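Local coordinates for GDP-6-deoxy-D-mannose reductase (Pseudomonas aeruginosa, PDB 6X3B), which probably reduces GDP-4-dehydro-6-deoxy-D-mannose to GDP-D-rhamnose with NADPH, in the pathway that makes lipopolysaccharide O-antigen, at residues 54-59 with 67-72; 76-81 with 121-126; 200-205 with 266-271. All blocks are in the same frame, centred on the assembly; numbering follows the deposited sequence.

Interaction 1 of 3, residues 54-59 with 67-72; sequences VPHRYD and GDLWPE. With NDP (NADPH dihydro-nicotinamide-adenine-dinucleotide phosphate), chain E.
The loop that joins strand 49-51 to strand 76-79 in the Rossmann-type, NADPH-binding part of the fold doubles back here, and Leu69 packs against Pro55, His56 and Tyr58. Leu69 is the buried residue of an otherwise mostly exposed contact. Its two methyl groups serve two rings. CD2 sits over one face of the His56 ring, 4.1 Å from the centroid and displaced toward the rim. CD1 lies over a face of the Tyr58 ring, 4.2 Å from the centroid. Both are CH-pi contacts, and the leucine meets each ring side chain at about a right angle. CD2 also touches Tyr58 CD1 at 3.8 Å. The Tyr58 ring is put there by a first torsion that sets CG between the backbone N and the carbonyl carbon (chi1 61°). His56 is held in its rotation by its own segment: ND1 gives a nearly straight bond to Arg57 O, 2.9 Å long, close to the ring plane. Pro55 CD rests 3.2 Å from Leu69 O, and Pro55 CG meets Pro71 CD at 3.8 Å. Beyond Tyr58, Asp59 OD1 accepts a hydrogen bond from the adenine N6A of NADPH (3.1 Å). Trp70 points away from residues 54-59, packs on Leu107, Ala110 and Leu111 of helix 93-114 and meets Phe26 of strand 23-28 edge-to-face.

Interaction 2 of 3, residues 76-81 with 121-126; sequences AVIHLA and LYISSG. With NDP (NADPH dihydro-nicotinamide-adenine-dinucleotide phosphate), chain E.
His79 and Leu121 are bonded through their backbones in two neighbouring parallel strands, 76-79 and 119-123, of the central Rossmann-type sheet. The backbone bonds come first. Leu121 N gives a hydrogen bond to Val77 O (2.8 Å), and Leu121 O takes one from His79 N (3.0 Å); both are nearly straight. A third, from Ile123 N to His79 O, is weak at 3.3 Å. The strand axes run 7° apart.

The apolar contacts lie on the face that carries Ile78 and Leu121, toward helix 225-238. Ile78 and Leu121 stand side by side. Ile78 CG2 touches Ile123 CG1 at 3.9 Å. Ile123 CG1 also meets Leu80 CD2 at 3.7 Å, because its first torsion (chi1 -62°) turns that branch beside the backbone N. The CG2 branch of Ile123 faces the nicotinamide ribose instead.

On the other face His79 and Tyr122 form an aromatic pair. His79 CD2 comes to the edge of the Tyr122 ring, 3.6 Å from CD1. The planes are at 48°, and neither ring lies over the other. The imidazole nitrogens are both engaged: ND1 with Thr28 OG1 and NE2 with Thr104 OG1. These bonds fix the ring rotation.

The polar contacts gather where the strands end. A water is hydrogen-bonded to His79 O (2.6 Å), Ile123 O and NADPH O3D; with two protons, it can donate to only two at once. O3D in turn donates to Leu80 O at 2.9 Å. Lys155 NZ also bonds Ile123 O and the cofactor. Carbonyl oxygens at and just beyond the strand ends thus hold the ribose hydroxyl, directly and through water, probably helping to place the nicotinamide half.

Interaction 3 of 3, residues 200-205 with 266-271; sequences ARMKQG and AQVELE
Two bends, at chi3 67° and chi4 68°, fold the end of Lys203 over to Ala266, while Met202 stays extended beyond CG and reaches Val268 and Leu270. The contact joins the C-terminal end of helix 191-203 to that of helix 255-266 and the loop after it. Helix 191-203 ends in a Schellman motif with Gly205 at positive phi, and helix 255-266 ends in another with Gln267 at positive phi. The chain then runs on from Gln267 to strand 271-274.

Met202 presents its sulfur to the leaving chain. SD lies 4.0 Å from Val268 CG1 and 4.1 Å from Leu270 CD2, and the methionine crosses both side chains at about a right angle. The two branches of Val268 have separate partners. CG1 faces the sulfur, whereas CG2 meets Lys203 CG at 3.8 Å. The lysine thus uses its aliphatic part as well as its charge: CD lies 3.9 Å from Ala266 CB.

Neighbouring elements pack on the same side chains. Ile199, one turn back on helix 191-203, touches both Ala266 and Leu270. Leu314 of helix 306-320 also packs on Ala266. Met202 rests on Leu211 of strand 210-213, which pairs in parallel with strand 271-274. The contact thus ties helix 191-203 to the approach to this small sheet.

The ammonium group meets the end of the second helix, where the helix dipole would probably favour a positive charge. Lys203 NZ bonds Ala266 O at 2.9 Å, with the donor tilted 28° from the carbonyl plane. NZ also reaches, at 3.2 Å, a water that accepts a bond from Gln267 NE2.

In the fold
Interactions 1 and 2 both border the NADPH site, and their centres are 18 Å apart. They follow each other along the chain: residues 67-72 lead into the strand that opens interaction 2. Interaction 1 lies at the adenine end of the cofactor, and interaction 2 reaches from the adenosine ribose to the nicotinamide. Interaction 1 is near the surface, whereas interaction 2 is buried, its centre about 8 Å from the centre of the chain. Interaction 3 is remote. Its centre is about 36 Å from that of interaction 2 and 45 Å from that of interaction 1. It joins a helix end to another helix end and its following loop, beside the small two-stranded sheet.

Interaction 1 of 3, residues 54-59 with 67-72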
loop_
_atom_site.group_PDB
_atom_site.type_symbol
_atom_site.label_atom_id
_atom_site.label_comp_id
_atom_site.label_asym_id
_atom_site.label_seq_id
_atom_site.Cartn_x
_atom_site.Cartn_y
_atom_site.Cartn_z
ATOM N N VAL A 54 5.761 3.478 29.439
ATOM C CA VAL A 54 4.471 3.824 28.855
ATOM C C VAL A 54 3.631 4.453 29.968
ATOM O O VAL A 54 3.292 3.754 30.931
ATOM C CB VAL A 54 3.784 2.595 28.253
ATOM C CG1 VAL A 54 2.509 3.011 27.512
ATOM C CG2 VAL A 54 4.748 1.883 27.311
ATOM N N PRO A 55 3.319 5.751 29.896
ATOM C CA PRO A 55 2.663 6.419 31.038
ATOM C C PRO A 55 1.277 5.900 31.371
ATOM O O PRO A 55 0.861 6.001 32.534
ATOM C CB PRO A 55 2.606 7.888 30.598
ATOM C CG PRO A 55 3.651 8.029 29.560
ATOM C CD PRO A 55 3.756 6.703 28.866
ATOM N N HIS A 56 0.536 5.374 30.399
ATOM C CA HIS A 56 -0.837 4.934 30.639
ATOM C C HIS A 56 -1.262 4.096 29.441
ATOM O O HIS A 56 -0.603 4.109 28.399
ATOM C CB HIS A 56 -1.763 6.137 30.843
ATOM C CG HIS A 56 -1.685 7.149 29.736
ATOM N ND1 HIS A 56 -2.328 6.976 28.528
ATOM C CD2 HIS A 56 -1.033 8.331 29.649
ATOM C CE1 HIS A 56 -2.074 8.011 27.744
ATOM N NE2 HIS A 56 -1.293 8.849 28.400
ATOM N N ARG A 57 -2.365 3.364 29.596
ATOM C CA ARG A 57 -2.883 2.578 28.483
ATOM C C ARG A 57 -3.308 3.513 27.357
ATOM O O ARG A 57 -3.764 4.633 27.593
ATOM C CB ARG A 57 -4.064 1.710 28.927
ATOM N N TYR A 58 -3.143 3.055 26.117
ATOM C CA TYR A 58 -3.489 3.888 24.978
ATOM C C TYR A 58 -4.115 3.025 23.897
ATOM O O TYR A 58 -3.948 1.803 23.860
ATOM C CB TYR A 58 -2.265 4.667 24.447
ATOM C CG TYR A 58 -1.145 3.782 23.957
ATOM C CD1 TYR A 58 -0.152 3.329 24.826
ATOM C CD2 TYR A 58 -1.086 3.394 22.625
ATOM C CE1 TYR A 58 0.865 2.510 24.373
ATOM C CE2 TYR A 58 -0.078 2.586 22.162
ATOM C CZ TYR A 58 0.901 2.154 23.031
ATOM O OH TYR A 58 1.881 1.332 22.553
ATOM N N ASP A 59 -4.878 3.687 23.039
ATOM C CA ASP A 59 -5.535 3.064 21.901
ATOM C C ASP A 59 -5.135 3.846 20.658
ATOM O O ASP A 59 -5.428 5.039 20.558
ATOM C CB ASP A 59 -7.055 3.066 22.079
ATOM C CG ASP A 59 -7.758 2.168 21.085
ATOM O OD1 ASP A 59 -7.242 2.000 19.956
ATOM O OD2 ASP A 59 -8.831 1.632 21.438
ATOM N N GLY A 67 -1.712 11.670 23.282
ATOM C CA GLY A 67 -1.122 12.971 23.529
ATOM C C GLY A 67 0.080 13.023 24.448
ATOM O O GLY A 67 1.134 13.525 24.041
ATOM N N ASP A 68 -0.053 12.505 25.675
ATOM C CA ASP A 68 0.970 12.650 26.707
ATOM C C ASP A 68 1.788 11.378 26.921
ATOM O O ASP A 68 2.267 11.132 28.035
ATOM C CB ASP A 68 0.329 13.075 28.029
ATOM C CG ASP A 68 -0.357 14.426 27.944
ATOM O OD1 ASP A 68 0.331 15.460 28.125
ATOM O OD2 ASP A 68 -1.589 14.455 27.718
ATOM N N LEU A 69 1.993 10.574 25.871
ATOM C CA LEU A 69 2.725 9.325 26.039
ATOM C C LEU A 69 4.233 9.519 26.199
ATOM O O LEU A 69 4.921 8.575 26.597
ATOM C CB LEU A 69 2.470 8.403 24.841
ATOM C CG LEU A 69 1.116 7.696 24.866
ATOM C CD1 LEU A 69 0.860 7.001 23.550
ATOM C CD2 LEU A 69 1.035 6.689 26.029
ATOM N N TRP A 70 4.770 10.690 25.874
ATOM C CA TRP A 70 6.220 10.889 25.800
ATOM C C TRP A 70 6.636 12.091 26.646
ATOM O O TRP A 70 7.023 13.139 26.114
ATOM C CB TRP A 70 6.679 11.047 24.345
ATOM C CG TRP A 70 6.129 9.938 23.478
ATOM C CD1 TRP A 70 6.494 8.628 23.495
ATOM C CD2 TRP A 70 5.059 10.048 22.535
ATOM N NE1 TRP A 70 5.730 7.907 22.586
ATOM C CE2 TRP A 70 4.845 8.761 21.987
ATOM C CE3 TRP A 70 4.289 11.116 22.071
ATOM C CZ2 TRP A 70 3.879 8.516 21.003
ATOM C CZ3 TRP A 70 3.319 10.873 21.107
ATOM C CH2 TRP A 70 3.129 9.586 20.579
ATOM N N PRO A 71 6.598 11.958 27.977
ATOM C CA PRO A 71 7.213 13.004 28.823
ATOM C C PRO A 71 8.659 13.281 28.433
ATOM O O PRO A 71 9.044 14.450 28.249
ATOM C CB PRO A 71 7.076 12.433 30.246
ATOM C CG PRO A 71 6.746 10.975 30.078
ATOM C CD PRO A 71 6.005 10.869 28.774
ATOM N N GLU A 72 9.467 12.238 28.260
ATOM C CA GLU A 72 10.737 12.359 27.549
ATOM C C GLU A 72 10.557 11.928 26.094
ATOM O O GLU A 72 9.928 10.902 25.818
ATOM C CB GLU A 72 11.832 11.518 28.205
ATOM C CG GLU A 72 11.985 11.754 29.718
ATOM C CD GLU A 72 13.259 11.133 30.283
ATOM O OE1 GLU A 72 13.762 10.135 29.711
ATOM O OE2 GLU A 72 13.763 11.651 31.300
HETATM P PA NDP E . 0.455 -9.415 19.008
HETATM O O1A NDP E . -0.888 -9.537 18.372
HETATM O O2A NDP E . 0.927 -10.518 19.894
HETATM O O5B NDP E . 0.548 -8.025 19.798
HETATM C C5B NDP E . -0.148 -6.870 19.269
HETATM C C4B NDP E . 0.077 -5.697 20.190
HETATM O O4B NDP E . -0.597 -4.530 19.653
HETATM C C3B NDP E . -0.442 -5.861 21.627
HETATM O O3B NDP E . 0.484 -5.327 22.566
HETATM C C2B NDP E . -1.753 -5.086 21.604
HETATM O O2B NDP E . -2.060 -4.580 22.901
HETATM C C1B NDP E . -1.394 -3.950 20.657
HETATM N N9A NDP E . -2.547 -3.314 20.034
HETATM C C8A NDP E . -3.479 -3.911 19.222
HETATM N N7A NDP E . -4.411 -3.089 18.812
HETATM C C5A NDP E . -4.077 -1.874 19.391
HETATM C C6A NDP E . -4.674 -0.601 19.343
HETATM N N6A NDP E . -5.784 -0.374 18.645
HETATM N N1A NDP E . -4.090 0.404 20.036
HETATM C C2A NDP E . -2.976 0.129 20.726
HETATM N N3A NDP E . -2.323 -1.024 20.845
HETATM C C4A NDP E . -2.929 -1.999 20.147
HETATM O O3 NDP E . 1.551 -9.189 17.862
HETATM P PN NDP E . 3.002 -9.837 17.665
HETATM O O1N NDP E . 3.865 -9.423 18.810
HETATM O O2N NDP E . 2.838 -11.294 17.391
HETATM O O5D NDP E . 3.495 -9.099 16.332
HETATM C C5D NDP E . 4.311 -7.910 16.455
HETATM C C4D NDP E . 4.479 -7.286 15.091
HETATM O O4D NDP E . 5.158 -8.226 14.222
HETATM C C3D NDP E . 3.178 -6.903 14.370
HETATM O O3D NDP E . 3.325 -5.681 13.660
HETATM C C2D NDP E . 2.969 -8.095 13.440
HETATM O O2D NDP E . 2.184 -7.776 12.301
HETATM C C1D NDP E . 4.402 -8.448 13.057
HETATM N N1N NDP E . 4.550 -9.877 12.653
HETATM C C2N NDP E . 4.486 -10.883 13.580
HETATM C C3N NDP E . 4.771 -12.181 13.255
HETATM C C7N NDP E . 4.429 -13.238 14.234
HETATM O O7N NDP E . 4.596 -14.425 13.938
HETATM N N7N NDP E . 3.952 -12.869 15.414
HETATM C C4N NDP E . 5.406 -12.457 11.936
HETATM C C5N NDP E . 5.374 -11.316 11.007
HETATM C C6N NDP E . 4.753 -10.207 11.336
HETATM P P2B NDP E . -3.434 -5.210 23.468
HETATM O O1X NDP E . -3.635 -4.588 24.833
HETATM O O2X NDP E . -4.534 -4.830 22.500
HETATM O O3X NDP E . -3.234 -6.709 23.545
#

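Interaction 2 of 3, residues 76-81 with 121-126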
loop_
_atom_site.group_PDB
_atom_site.type_symbol
_atom_site.label_atom_id
_atom_site.label_comp_id
_atom_site.label_asym_id
_atom_site.label_seq_id
_atom_site.Cartn_x
_atom_site.Cartn_y
_atom_site.Cartn_z
ATOM N N ALA A 76 13.982 7.203 18.965
ATOM C CA ALA A 76 13.608 6.158 18.022
ATOM C C ALA A 76 12.327 5.507 18.505
ATOM O O ALA A 76 12.056 5.444 19.703
ATOM C CB ALA A 76 14.709 5.096 17.882
ATOM N N VAL A 77 11.555 5.005 17.554
ATOM C CA VAL A 77 10.297 4.331 17.816
ATOM C C VAL A 77 10.318 3.027 17.038
ATOM O O VAL A 77 10.726 3.014 15.874
ATOM C CB VAL A 77 9.106 5.213 17.397
ATOM C CG1 VAL A 77 7.783 4.469 17.571
ATOM C CG2 VAL A 77 9.109 6.497 18.237
ATOM N N ILE A 78 9.937 1.926 17.685
ATOM C CA ILE A 78 9.641 0.670 17.000
ATOM C C ILE A 78 8.150 0.439 17.139
ATOM O O ILE A 78 7.620 0.408 18.260
ATOM C CB ILE A 78 10.428 -0.520 17.562
ATOM C CG1 ILE A 78 11.931 -0.280 17.450
ATOM C CG2 ILE A 78 10.059 -1.815 16.787
ATOM C CD1 ILE A 78 12.722 -1.428 18.001
ATOM N N HIS A 79 7.463 0.313 16.007
ATOM C CA HIS A 79 6.013 0.245 15.992
ATOM C C HIS A 79 5.647 -1.205 15.698
ATOM O O HIS A 79 5.708 -1.645 14.547
ATOM C CB HIS A 79 5.441 1.222 14.957
ATOM C CG HIS A 79 3.950 1.152 14.810
ATOM N ND1 HIS A 79 3.098 0.934 15.877
ATOM C CD2 HIS A 79 3.160 1.256 13.711
ATOM C CE1 HIS A 79 1.848 0.924 15.440
ATOM N NE2 HIS A 79 1.856 1.113 14.128
ATOM N N LEU A 80 5.292 -1.944 16.755
ATOM C CA LEU A 80 4.843 -3.324 16.688
ATOM C C LEU A 80 3.332 -3.470 16.746
ATOM O O LEU A 80 2.801 -4.453 16.226
ATOM C CB LEU A 80 5.430 -4.136 17.856
ATOM C CG LEU A 80 6.942 -4.314 17.988
ATOM C CD1 LEU A 80 7.318 -4.789 19.407
ATOM C CD2 LEU A 80 7.409 -5.327 16.953
ATOM N N ALA A 81 2.631 -2.520 17.354
ATOM C CA ALA A 81 1.243 -2.733 17.748
ATOM C C ALA A 81 0.305 -2.829 16.549
ATOM O O ALA A 81 0.451 -2.109 15.555
ATOM C CB ALA A 81 0.770 -1.605 18.656
ATOM N N LEU A 121 10.957 2.898 13.043
ATOM C CA LEU A 121 11.065 1.588 12.418
ATOM C C LEU A 121 9.673 0.949 12.416
ATOM O O LEU A 121 9.135 0.599 13.474
ATOM C CB LEU A 121 12.087 0.721 13.148
ATOM C CG LEU A 121 12.069 -0.768 12.780
ATOM C CD1 LEU A 121 12.390 -0.974 11.278
ATOM C CD2 LEU A 121 13.050 -1.549 13.660
ATOM N N TYR A 122 9.092 0.819 11.226
ATOM C CA TYR A 122 7.788 0.203 11.062
ATOM C C TYR A 122 7.981 -1.293 10.862
ATOM O O TYR A 122 8.794 -1.710 10.031
ATOM C CB TYR A 122 7.033 0.794 9.871
ATOM C CG TYR A 122 5.749 0.065 9.681
ATOM C CD1 TYR A 122 4.732 0.204 10.614
ATOM C CD2 TYR A 122 5.581 -0.843 8.637
ATOM C CE1 TYR A 122 3.541 -0.494 10.483
ATOM C CE2 TYR A 122 4.397 -1.547 8.492
ATOM C CZ TYR A 122 3.387 -1.373 9.435
ATOM O OH TYR A 122 2.199 -2.063 9.313
ATOM N N ILE A 123 7.260 -2.098 11.641
ATOM C CA ILE A 123 7.371 -3.544 11.557
ATOM C C ILE A 123 6.239 -4.034 10.660
ATOM O O ILE A 123 5.060 -4.008 11.046
ATOM C CB ILE A 123 7.343 -4.213 12.942
ATOM C CG1 ILE A 123 8.549 -3.754 13.800
ATOM C CG2 ILE A 123 7.397 -5.743 12.804
ATOM C CD1 ILE A 123 9.906 -3.662 13.026
ATOM N N SER A 124 6.609 -4.477 9.457
ATOM C CA SER A 124 5.667 -5.018 8.482
ATOM C C SER A 124 5.635 -6.536 8.612
ATOM O O SER A 124 5.608 -7.061 9.730
ATOM C CB SER A 124 6.070 -4.559 7.070
ATOM O OG SER A 124 5.142 -4.970 6.071
ATOM N N SER A 125 5.645 -7.253 7.493
ATOM C CA SER A 125 5.591 -8.711 7.507
ATOM C C SER A 125 6.027 -9.247 6.155
ATOM O O SER A 125 5.704 -8.655 5.128
ATOM C CB SER A 125 4.181 -9.221 7.814
ATOM O OG SER A 125 4.108 -10.615 7.554
ATOM N N GLY A 126 6.757 -10.363 6.164
ATOM C CA GLY A 126 7.050 -11.049 4.913
ATOM C C GLY A 126 5.808 -11.554 4.205
ATOM O O GLY A 126 5.897 -11.973 3.047
HETATM P PA NDP E . 0.455 -9.415 19.008
HETATM O O1A NDP E . -0.888 -9.537 18.372
HETATM O O2A NDP E . 0.927 -10.518 19.894
HETATM O O5B NDP E . 0.548 -8.025 19.798
HETATM C C5B NDP E . -0.148 -6.870 19.269
HETATM C C4B NDP E . 0.077 -5.697 20.190
HETATM O O4B NDP E . -0.597 -4.530 19.653
HETATM C C3B NDP E . -0.442 -5.861 21.627
HETATM O O3B NDP E . 0.484 -5.327 22.566
HETATM C C2B NDP E . -1.753 -5.086 21.604
HETATM O O2B NDP E . -2.060 -4.580 22.901
HETATM C C1B NDP E . -1.394 -3.950 20.657
HETATM N N9A NDP E . -2.547 -3.314 20.034
HETATM C C8A NDP E . -3.479 -3.911 19.222
HETATM N N7A NDP E . -4.411 -3.089 18.812
HETATM C C5A NDP E . -4.077 -1.874 19.391
HETATM C C6A NDP E . -4.674 -0.601 19.343
HETATM N N6A NDP E . -5.784 -0.374 18.645
HETATM N N1A NDP E . -4.090 0.404 20.036
HETATM C C2A NDP E . -2.976 0.129 20.726
HETATM N N3A NDP E . -2.323 -1.024 20.845
HETATM C C4A NDP E . -2.929 -1.999 20.147
HETATM O O3 NDP E . 1.551 -9.189 17.862
HETATM P PN NDP E . 3.002 -9.837 17.665
HETATM O O1N NDP E . 3.865 -9.423 18.810
HETATM O O2N NDP E . 2.838 -11.294 17.391
HETATM O O5D NDP E . 3.495 -9.099 16.332
HETATM C C5D NDP E . 4.311 -7.910 16.455
HETATM C C4D NDP E . 4.479 -7.286 15.091
HETATM O O4D NDP E . 5.158 -8.226 14.222
HETATM C C3D NDP E . 3.178 -6.903 14.370
HETATM O O3D NDP E . 3.325 -5.681 13.660
HETATM C C2D NDP E . 2.969 -8.095 13.440
HETATM O O2D NDP E . 2.184 -7.776 12.301
HETATM C C1D NDP E . 4.402 -8.448 13.057
HETATM N N1N NDP E . 4.550 -9.877 12.653
HETATM C C2N NDP E . 4.486 -10.883 13.580
HETATM C C3N NDP E . 4.771 -12.181 13.255
HETATM C C7N NDP E . 4.429 -13.238 14.234
HETATM O O7N NDP E . 4.596 -14.425 13.938
HETATM N N7N NDP E . 3.952 -12.869 15.414
HETATM C C4N NDP E . 5.406 -12.457 11.936
HETATM C C5N NDP E . 5.374 -11.316 11.007
HETATM C C6N NDP E . 4.753 -10.207 11.336
HETATM P P2B NDP E . -3.434 -5.210 23.468
HETATM O O1X NDP E . -3.635 -4.588 24.833
HETATM O O2X NDP E . -4.534 -4.830 22.500
HETATM O O3X NDP E . -3.234 -6.709 23.545
HETATM O O HOH W 1 3.709 -2.872 13.320
#

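Interaction 3 of 3, residues 200-205 with 266-271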
loop_
_atom_site.group_PDB
_atom_site.type_symbol
_atom_site.label_atom_id
_atom_site.label_comp_id
_atom_site.label_asym_id
_atom_site.label_seq_id
_atom_site.Cartn_x
_atom_site.Cartn_y
_atom_site.Cartn_z
ATOM N N ALA A 200 4.178 -30.977 24.667
ATOM C CA ALA A 200 4.371 -30.797 26.102
ATOM C C ALA A 200 3.240 -31.440 26.898
ATOM O O ALA A 200 3.468 -31.950 28.003
ATOM C CB ALA A 200 4.480 -29.313 26.449
ATOM N N ARG A 201 2.019 -31.423 26.358
ATOM C CA ARG A 201 0.913 -32.112 27.019
ATOM C C ARG A 201 1.109 -33.623 26.987
ATOM O O ARG A 201 0.797 -34.316 27.965
ATOM C CB ARG A 201 -0.418 -31.713 26.377
ATOM C CG ARG A 201 -0.807 -30.266 26.675
ATOM C CD ARG A 201 -2.000 -29.779 25.860
ATOM N NE ARG A 201 -3.132 -30.689 25.950
ATOM C CZ ARG A 201 -4.019 -30.670 26.940
ATOM N NH1 ARG A 201 -3.901 -29.785 27.928
ATOM N NH2 ARG A 201 -5.020 -31.538 26.939
ATOM N N MET A 202 1.645 -34.151 25.885
ATOM C CA MET A 202 1.956 -35.575 25.835
ATOM C C MET A 202 3.001 -35.959 26.884
ATOM O O MET A 202 2.883 -37.007 27.530
ATOM C CB MET A 202 2.447 -35.961 24.446
ATOM C CG MET A 202 1.504 -35.638 23.326
ATOM S SD MET A 202 2.347 -35.983 21.773
ATOM C CE MET A 202 1.145 -35.305 20.621
ATOM N N LYS A 203 4.041 -35.134 27.054
ATOM C CA LYS A 203 5.063 -35.423 28.058
ATOM C C LYS A 203 4.440 -35.625 29.434
ATOM O O LYS A 203 4.911 -36.445 30.228
ATOM C CB LYS A 203 6.079 -34.283 28.133
ATOM C CG LYS A 203 7.071 -34.198 26.973
ATOM C CD LYS A 203 8.044 -33.037 27.202
ATOM C CE LYS A 203 8.957 -33.298 28.395
ATOM N NZ LYS A 203 9.895 -34.420 28.104
ATOM N N GLN A 204 3.402 -34.854 29.747
ATOM C CA GLN A 204 2.774 -34.897 31.055
ATOM C C GLN A 204 1.543 -35.784 31.083
ATOM O O GLN A 204 0.764 -35.714 32.041
ATOM C CB GLN A 204 2.414 -33.487 31.498
ATOM C CG GLN A 204 3.544 -32.514 31.307
ATOM C CD GLN A 204 3.633 -31.534 32.441
ATOM O OE1 GLN A 204 3.253 -31.844 33.575
ATOM N NE2 GLN A 204 4.141 -30.341 32.152
ATOM N N GLY A 205 1.348 -36.607 30.059
ATOM C CA GLY A 205 0.209 -37.505 30.015
ATOM C C GLY A 205 -1.142 -36.832 29.940
ATOM O O GLY A 205 -2.141 -37.429 30.351
ATOM N N ALA A 266 11.650 -33.534 22.875
ATOM C CA ALA A 266 10.748 -33.845 23.976
ATOM C C ALA A 266 10.884 -35.277 24.476
ATOM O O ALA A 266 10.304 -35.604 25.519
ATOM C CB ALA A 266 9.308 -33.589 23.543
ATOM N N GLN A 267 11.632 -36.124 23.760
ATOM C CA GLN A 267 11.767 -37.551 24.072
ATOM C C GLN A 267 10.398 -38.226 24.037
ATOM O O GLN A 267 10.029 -39.020 24.910
ATOM C CB GLN A 267 12.502 -37.762 25.404
ATOM C CG GLN A 267 13.904 -37.150 25.351
ATOM C CD GLN A 267 14.656 -37.244 26.680
ATOM O OE1 GLN A 267 15.313 -38.243 26.972
ATOM N NE2 GLN A 267 14.530 -36.220 27.492
ATOM N N VAL A 268 9.643 -37.888 22.997
ATOM C CA VAL A 268 8.313 -38.414 22.740
ATOM C C VAL A 268 8.327 -39.046 21.357
ATOM O O VAL A 268 9.049 -38.602 20.457
ATOM C CB VAL A 268 7.258 -37.285 22.854
ATOM C CG1 VAL A 268 5.986 -37.607 22.102
ATOM C CG2 VAL A 268 6.965 -36.988 24.324
ATOM N N GLU A 269 7.577 -40.130 21.206
ATOM C CA GLU A 269 7.263 -40.681 19.899
ATOM C C GLU A 269 5.784 -40.443 19.642
ATOM O O GLU A 269 4.955 -40.649 20.538
ATOM C CB GLU A 269 7.594 -42.172 19.828
ATOM C CG GLU A 269 8.707 -42.505 18.851
ATOM C CD GLU A 269 9.024 -43.992 18.798
ATOM O OE1 GLU A 269 8.114 -44.818 19.046
ATOM O OE2 GLU A 269 10.190 -44.332 18.503
ATOM N N LEU A 270 5.455 -39.990 18.438
ATOM C CA LEU A 270 4.080 -39.639 18.125
ATOM C C LEU A 270 3.761 -40.043 16.695
ATOM O O LEU A 270 4.648 -40.207 15.855
ATOM C CB LEU A 270 3.820 -38.134 18.329
ATOM C CG LEU A 270 4.736 -37.103 17.656
ATOM C CD1 LEU A 270 4.414 -36.910 16.183
ATOM C CD2 LEU A 270 4.607 -35.779 18.382
ATOM N N GLU A 271 2.477 -40.200 16.423
ATOM C CA GLU A 271 2.019 -40.381 15.057
ATOM C C GLU A 271 1.373 -39.089 14.584
ATOM O O GLU A 271 0.629 -38.437 15.330
ATOM C CB GLU A 271 1.043 -41.553 14.935
ATOM C CG GLU A 271 -0.066 -41.582 15.967
ATOM C CD GLU A 271 -0.954 -42.811 15.812
ATOM O OE1 GLU A 271 -1.202 -43.218 14.656
ATOM O OE2 GLU A 271 -1.397 -43.372 16.840
HETATM O O HOH W 2 12.817 -33.936 27.022
#